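Long-range contacts in peptide ABC transporter permease (PDB 6HZP), which probably carries peptides and peptide-like prodrugs across the bacterial membrane, driven by protons, and binds 5-aminolevulinic acid in a central pocket: residues Thr269-Ser274 / Leu424-Phe429; Ile289-Leu294 / Ser363-Phe368. One frame throughout, in Å; residues are numbered along the deposited sequence.

Both contacts lie in the C-terminal part of this transporter of the major facilitator superfamily, on the same side of the chain's centre. Following the chain from the N terminus, helix 249-273 ends in the first half of interaction 1, and helix 279-303, the next in the chain, supplies the first half of interaction 2. That contact closes first, when the start of helix 364-389 comes back against the middle of helix 279-303. Interaction 1 closes later, joining the end of helix 249-273 to the 424-429 loop between helices 397-423 and 430-451, so interaction 2 is nested inside it. Their centres are about 18 Å apart.

Interaction 1. Residues Thr269-Ser274 / Leu424-Phe429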
loop_
_atom_site.group_PDB
_atom_site.type_symbol
_atom_site.label_atom_id
_atom_site.label_comp_id
_atom_site.label_asym_id
_atom_site.label_seq_id
_atom_site.Cartn_x
_atom_site.Cartn_y
_atom_site.Cartn_z
ATOM N N THR A 269 20.915 -8.728 3.929
ATOM C CA THR A 269 22.174 -9.075 4.596
ATOM C C THR A 269 21.998 -10.197 5.629
ATOM O O THR A 269 22.878 -11.048 5.731
ATOM C CB THR A 269 22.823 -7.823 5.211
ATOM O OG1 THR A 269 22.924 -6.813 4.206
ATOM C CG2 THR A 269 24.211 -8.099 5.784
ATOM N N THR A 270 20.870 -10.219 6.370
ATOM C CA THR A 270 20.596 -11.272 7.357
ATOM C C THR A 270 20.416 -12.618 6.648
ATOM O O THR A 270 21.054 -13.590 7.036
ATOM C CB THR A 270 19.374 -10.902 8.210
ATOM O OG1 THR A 270 19.654 -9.689 8.904
ATOM C CG2 THR A 270 19.004 -11.980 9.218
ATOM N N MET A 271 19.568 -12.663 5.603
ATOM C CA MET A 271 19.323 -13.884 4.820
ATOM C C MET A 271 20.594 -14.426 4.134
ATOM O O MET A 271 20.751 -15.645 4.046
ATOM C CB MET A 271 18.212 -13.666 3.774
ATOM C CG MET A 271 16.821 -13.815 4.343
ATOM S SD MET A 271 15.508 -13.435 3.158
ATOM C CE MET A 271 15.485 -11.663 3.266
ATOM N N LEU A 272 21.484 -13.541 3.646
ATOM C CA LEU A 272 22.721 -13.969 2.985
ATOM C C LEU A 272 23.780 -14.426 4.009
ATOM O O LEU A 272 24.424 -15.453 3.788
ATOM C CB LEU A 272 23.277 -12.856 2.077
ATOM C CG LEU A 272 22.394 -12.461 0.879
ATOM C CD1 LEU A 272 22.899 -11.190 0.229
ATOM C CD2 LEU A 272 22.310 -13.568 -0.153
ATOM N N ARG A 273 23.927 -13.699 5.138
ATOM C CA ARG A 273 24.894 -14.049 6.190
ATOM C C ARG A 273 24.434 -15.194 7.121
ATOM O O ARG A 273 25.237 -15.638 7.941
ATOM C CB ARG A 273 25.263 -12.810 7.035
ATOM C CG ARG A 273 26.050 -11.766 6.258
ATOM C CD ARG A 273 26.499 -10.592 7.113
ATOM N NE ARG A 273 27.638 -10.930 7.979
ATOM C CZ ARG A 273 27.577 -11.276 9.267
ATOM N NH1 ARG A 273 26.404 -11.343 9.897
ATOM N NH2 ARG A 273 28.687 -11.562 9.936
ATOM N N SER A 274 23.178 -15.675 7.019
ATOM C CA SER A 274 22.695 -16.748 7.897
ATOM C C SER A 274 23.324 -18.103 7.582
ATOM O O SER A 274 23.751 -18.350 6.453
ATOM C CB SER A 274 21.175 -16.869 7.824
ATOM O OG SER A 274 20.694 -17.892 8.683
ATOM N N LEU A 424 10.839 -18.163 -3.796
ATOM C CA LEU A 424 12.251 -17.841 -3.543
ATOM C C LEU A 424 12.578 -17.762 -2.040
ATOM O O LEU A 424 13.747 -17.585 -1.706
ATOM C CB LEU A 424 12.654 -16.492 -4.190
ATOM C CG LEU A 424 12.349 -16.258 -5.673
ATOM C CD1 LEU A 424 12.612 -14.815 -6.038
ATOM C CD2 LEU A 424 13.183 -17.156 -6.571
ATOM N N ALA A 425 11.575 -17.842 -1.140
ATOM C CA ALA A 425 11.809 -17.734 0.301
ATOM C C ALA A 425 12.574 -18.914 0.902
ATOM O O ALA A 425 12.131 -20.053 0.731
ATOM C CB ALA A 425 10.491 -17.597 1.032
ATOM N N PRO A 426 13.644 -18.676 1.704
ATOM C CA PRO A 426 14.310 -19.803 2.379
ATOM C C PRO A 426 13.401 -20.432 3.443
ATOM O O PRO A 426 12.520 -19.750 3.969
ATOM C CB PRO A 426 15.562 -19.167 3.006
ATOM C CG PRO A 426 15.665 -17.804 2.425
ATOM C CD PRO A 426 14.290 -17.395 2.050
ATOM N N LYS A 427 13.618 -21.723 3.761
ATOM C CA LYS A 427 12.815 -22.483 4.738
ATOM C C LYS A 427 12.654 -21.757 6.088
ATOM O O LYS A 427 11.553 -21.749 6.634
ATOM C CB LYS A 427 13.431 -23.880 4.960
ATOM C CG LYS A 427 12.558 -24.857 5.754
ATOM C CD LYS A 427 13.384 -26.020 6.298
ATOM C CE LYS A 427 12.598 -26.946 7.194
ATOM N NZ LYS A 427 11.711 -27.858 6.426
ATOM N N ALA A 428 13.738 -21.154 6.618
ATOM C CA ALA A 428 13.720 -20.461 7.916
ATOM C C ALA A 428 13.360 -18.963 7.852
ATOM O O ALA A 428 13.138 -18.364 8.906
ATOM C CB ALA A 428 15.072 -20.627 8.598
ATOM N N PHE A 429 13.324 -18.358 6.645
ATOM C CA PHE A 429 13.086 -16.925 6.461
ATOM C C PHE A 429 11.850 -16.630 5.598
ATOM O O PHE A 429 11.897 -15.752 4.733
ATOM C CB PHE A 429 14.359 -16.290 5.867
ATOM C CG PHE A 429 15.521 -16.283 6.828
ATOM C CD1 PHE A 429 16.386 -17.365 6.908
ATOM C CD2 PHE A 429 15.756 -15.189 7.647
ATOM C CE1 PHE A 429 17.452 -17.361 7.807
ATOM C CE2 PHE A 429 16.826 -15.184 8.537
ATOM C CZ PHE A 429 17.665 -16.270 8.614
#
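The Phe429 ring reaches across to the last turn of helix 249-273 and the residue just after it, where Thr270, Met271 and Ser274 meet it from different directions. Met271 and Phe429 run past each other in opposite senses. Met271 CG meets the ring obliquely, 3.7 Å from Phe429 CD2. Chi3 (-81°) swings the methyl CE away from the ring while CG and SD stay beside it. SD is 5.5 Å from the Phe429 ring centroid and 47° off its normal, an oblique Met-aromatic contact; its nearest Phe429 atom is CB at 4.1 Å. The same sulfur lies 4.3 Å from Pro426 CD, so it touches both residues. Ser274 arrives at the ring edge, near its plane, with OG 3.4 Å from Phe429 CE1; OG lies opposite the backbone N (chi1 -179°) and is hydrogen-bonded to Asp276 N. The Thr270 and Phe429 side chains cross at about a right angle, and CG2 meets the ring obliquely, 3.9 Å from Phe429 CE2, while OG1 is bonded to Ile266 O. Pro426 to Phe429 form a type I turn that leaves Phe429 as N-cap of helix 430-451. The contact thus joins a helix end to an interhelical loop mainly by dispersion, with a modest sulfur-aromatic term and probably a weak electrostatic one from the serine oxygen facing the ring's positive rim.

Interaction 2. Residues Ile289-Leu294 / Ser363-Phe368; sequences IPLFIL and SLAIKF
Helices 289-294 and 364-368 run nearly parallel, their axes 10.1 Å apart and crossing at 16°, with Leu291 nearest Ala365 and Leu294 nearest Phe368. The Leu291 and Phe368 side chains cross at about a right angle. Although the first bond of the Leu291 side chain does not point at helix 364-389, CG sits anti to the carbonyl carbon (chi1 -66°), and from there CD2 reaches the ring. CB stands over one face toward the rim, and CD2 makes an off-centre CH-pi contact, 4.2 Å from the Phe368 ring centroid and 29° off its normal. That methyl also presses on the opposing backbone, 3.7 Å from Ala365 CA. Leu291 O lies 3.3 Å from Phe368 CD2, near the rim but tilted out of the plane, on the same side as its own side chain. One turn on, Leu294 places CB at the ring edge and sets CD1 3.8 Å from Phe368 CB. Thr372 OG1 shares its one proton between, or alternates between, Leu294 O and Phe368 O, a polar link just beyond the apolar patch. This is helix-helix packing in the C-terminal part of an MFS transporter, involving no ligand-pocket residue; buried apolar packing and CH-pi attraction hold the segments together.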
loop_
_atom_site.group_PDB
_atom_site.type_symbol
_atom_site.label_atom_id
_atom_site.label_comp_id
_atom_site.label_asym_id
_atom_site.label_seq_id
_atom_site.Cartn_x
_atom_site.Cartn_y
_atom_site.Cartn_z
ATOM N N ILE A 289 17.535 -9.528 -5.534
ATOM C CA ILE A 289 18.045 -8.161 -5.364
ATOM C C ILE A 289 17.685 -7.311 -6.601
ATOM O O ILE A 289 17.046 -6.280 -6.413
ATOM C CB ILE A 289 19.559 -8.097 -4.980
ATOM C CG1 ILE A 289 19.815 -8.785 -3.618
ATOM C CG2 ILE A 289 20.058 -6.641 -4.933
ATOM C CD1 ILE A 289 21.287 -9.156 -3.357
ATOM N N PRO A 290 18.004 -7.708 -7.859
ATOM C CA PRO A 290 17.576 -6.889 -9.013
ATOM C C PRO A 290 16.053 -6.826 -9.175
ATOM O O PRO A 290 15.546 -5.823 -9.665
ATOM C CB PRO A 290 18.248 -7.562 -10.217
ATOM C CG PRO A 290 19.222 -8.527 -9.651
ATOM C CD PRO A 290 18.714 -8.917 -8.310
ATOM N N LEU A 291 15.325 -7.882 -8.758
ATOM C CA LEU A 291 13.862 -7.886 -8.801
ATOM C C LEU A 291 13.315 -6.872 -7.785
ATOM O O LEU A 291 12.336 -6.194 -8.087
ATOM C CB LEU A 291 13.297 -9.288 -8.510
ATOM C CG LEU A 291 13.611 -10.363 -9.552
ATOM C CD1 LEU A 291 13.264 -11.741 -9.036
ATOM C CD2 LEU A 291 12.853 -10.127 -10.831
ATOM N N PHE A 292 13.969 -6.745 -6.598
ATOM C CA PHE A 292 13.572 -5.770 -5.576
ATOM C C PHE A 292 13.718 -4.342 -6.137
ATOM O O PHE A 292 12.844 -3.512 -5.902
ATOM C CB PHE A 292 14.399 -5.935 -4.270
ATOM C CG PHE A 292 14.029 -4.954 -3.177
ATOM C CD1 PHE A 292 14.586 -3.682 -3.144
ATOM C CD2 PHE A 292 13.100 -5.291 -2.201
ATOM C CE1 PHE A 292 14.182 -2.750 -2.187
ATOM C CE2 PHE A 292 12.692 -4.351 -1.250
ATOM C CZ PHE A 292 13.245 -3.092 -1.244
ATOM N N ILE A 293 14.812 -4.075 -6.881
ATOM C CA ILE A 293 15.086 -2.770 -7.494
ATOM C C ILE A 293 14.000 -2.454 -8.536
ATOM O O ILE A 293 13.532 -1.319 -8.594
ATOM C CB ILE A 293 16.518 -2.732 -8.120
ATOM C CG1 ILE A 293 17.639 -2.906 -7.049
ATOM C CG2 ILE A 293 16.743 -1.455 -8.938
ATOM C CD1 ILE A 293 17.702 -1.846 -5.949
ATOM N N LEU A 294 13.598 -3.457 -9.346
ATOM C CA LEU A 294 12.554 -3.288 -10.364
ATOM C C LEU A 294 11.196 -3.015 -9.707
ATOM O O LEU A 294 10.475 -2.121 -10.153
ATOM C CB LEU A 294 12.461 -4.519 -11.288
ATOM C CG LEU A 294 13.626 -4.749 -12.261
ATOM C CD1 LEU A 294 13.498 -6.092 -12.945
ATOM C CD2 LEU A 294 13.715 -3.658 -13.293
ATOM N N SER A 363 9.792 -15.516 -17.700
ATOM C CA SER A 363 10.435 -15.656 -16.393
ATOM C C SER A 363 9.944 -14.564 -15.441
ATOM O O SER A 363 9.237 -13.650 -15.863
ATOM C CB SER A 363 11.954 -15.573 -16.535
ATOM O OG SER A 363 12.354 -14.419 -17.252
ATOM N N LEU A 364 10.328 -14.649 -14.161
ATOM C CA LEU A 364 9.953 -13.649 -13.159
ATOM C C LEU A 364 10.598 -12.305 -13.507
ATOM O O LEU A 364 9.955 -11.271 -13.364
ATOM C CB LEU A 364 10.389 -14.085 -11.750
ATOM C CG LEU A 364 9.646 -15.303 -11.172
ATOM C CD1 LEU A 364 10.446 -16.610 -11.342
ATOM C CD2 LEU A 364 9.301 -15.083 -9.716
ATOM N N ALA A 365 11.847 -12.329 -14.010
ATOM C CA ALA A 365 12.572 -11.121 -14.415
ATOM C C ALA A 365 11.935 -10.423 -15.614
ATOM O O ALA A 365 11.907 -9.193 -15.644
ATOM C CB ALA A 365 14.021 -11.461 -14.721
ATOM N N ILE A 366 11.432 -11.195 -16.594
ATOM C CA ILE A 366 10.783 -10.637 -17.783
ATOM C C ILE A 366 9.443 -10.009 -17.395
ATOM O O ILE A 366 9.110 -8.951 -17.924
ATOM C CB ILE A 366 10.682 -11.683 -18.930
ATOM C CG1 ILE A 366 12.083 -11.915 -19.535
ATOM C CG2 ILE A 366 9.695 -11.226 -20.022
ATOM C CD1 ILE A 366 12.248 -13.202 -20.355
ATOM N N LYS A 367 8.703 -10.621 -16.449
ATOM C CA LYS A 367 7.435 -10.060 -15.965
ATOM C C LYS A 367 7.683 -8.780 -15.151
ATOM O O LYS A 367 6.948 -7.806 -15.324
ATOM C CB LYS A 367 6.643 -11.082 -15.141
ATOM C CG LYS A 367 6.054 -12.205 -15.983
ATOM C CD LYS A 367 5.149 -13.098 -15.160
ATOM C CE LYS A 367 4.835 -14.395 -15.852
ATOM N NZ LYS A 367 4.199 -15.364 -14.931
ATOM N N PHE A 368 8.735 -8.769 -14.300
ATOM C CA PHE A 368 9.128 -7.581 -13.519
ATOM C C PHE A 368 9.655 -6.470 -14.453
ATOM O O PHE A 368 9.426 -5.291 -14.183
ATOM C CB PHE A 368 10.189 -7.920 -12.440
ATOM C CG PHE A 368 9.632 -8.176 -11.056
ATOM C CD1 PHE A 368 8.942 -9.346 -10.769
ATOM C CD2 PHE A 368 9.838 -7.266 -10.028
ATOM C CE1 PHE A 368 8.430 -9.578 -9.494
ATOM C CE2 PHE A 368 9.324 -7.502 -8.754
ATOM C CZ PHE A 368 8.627 -8.659 -8.495
#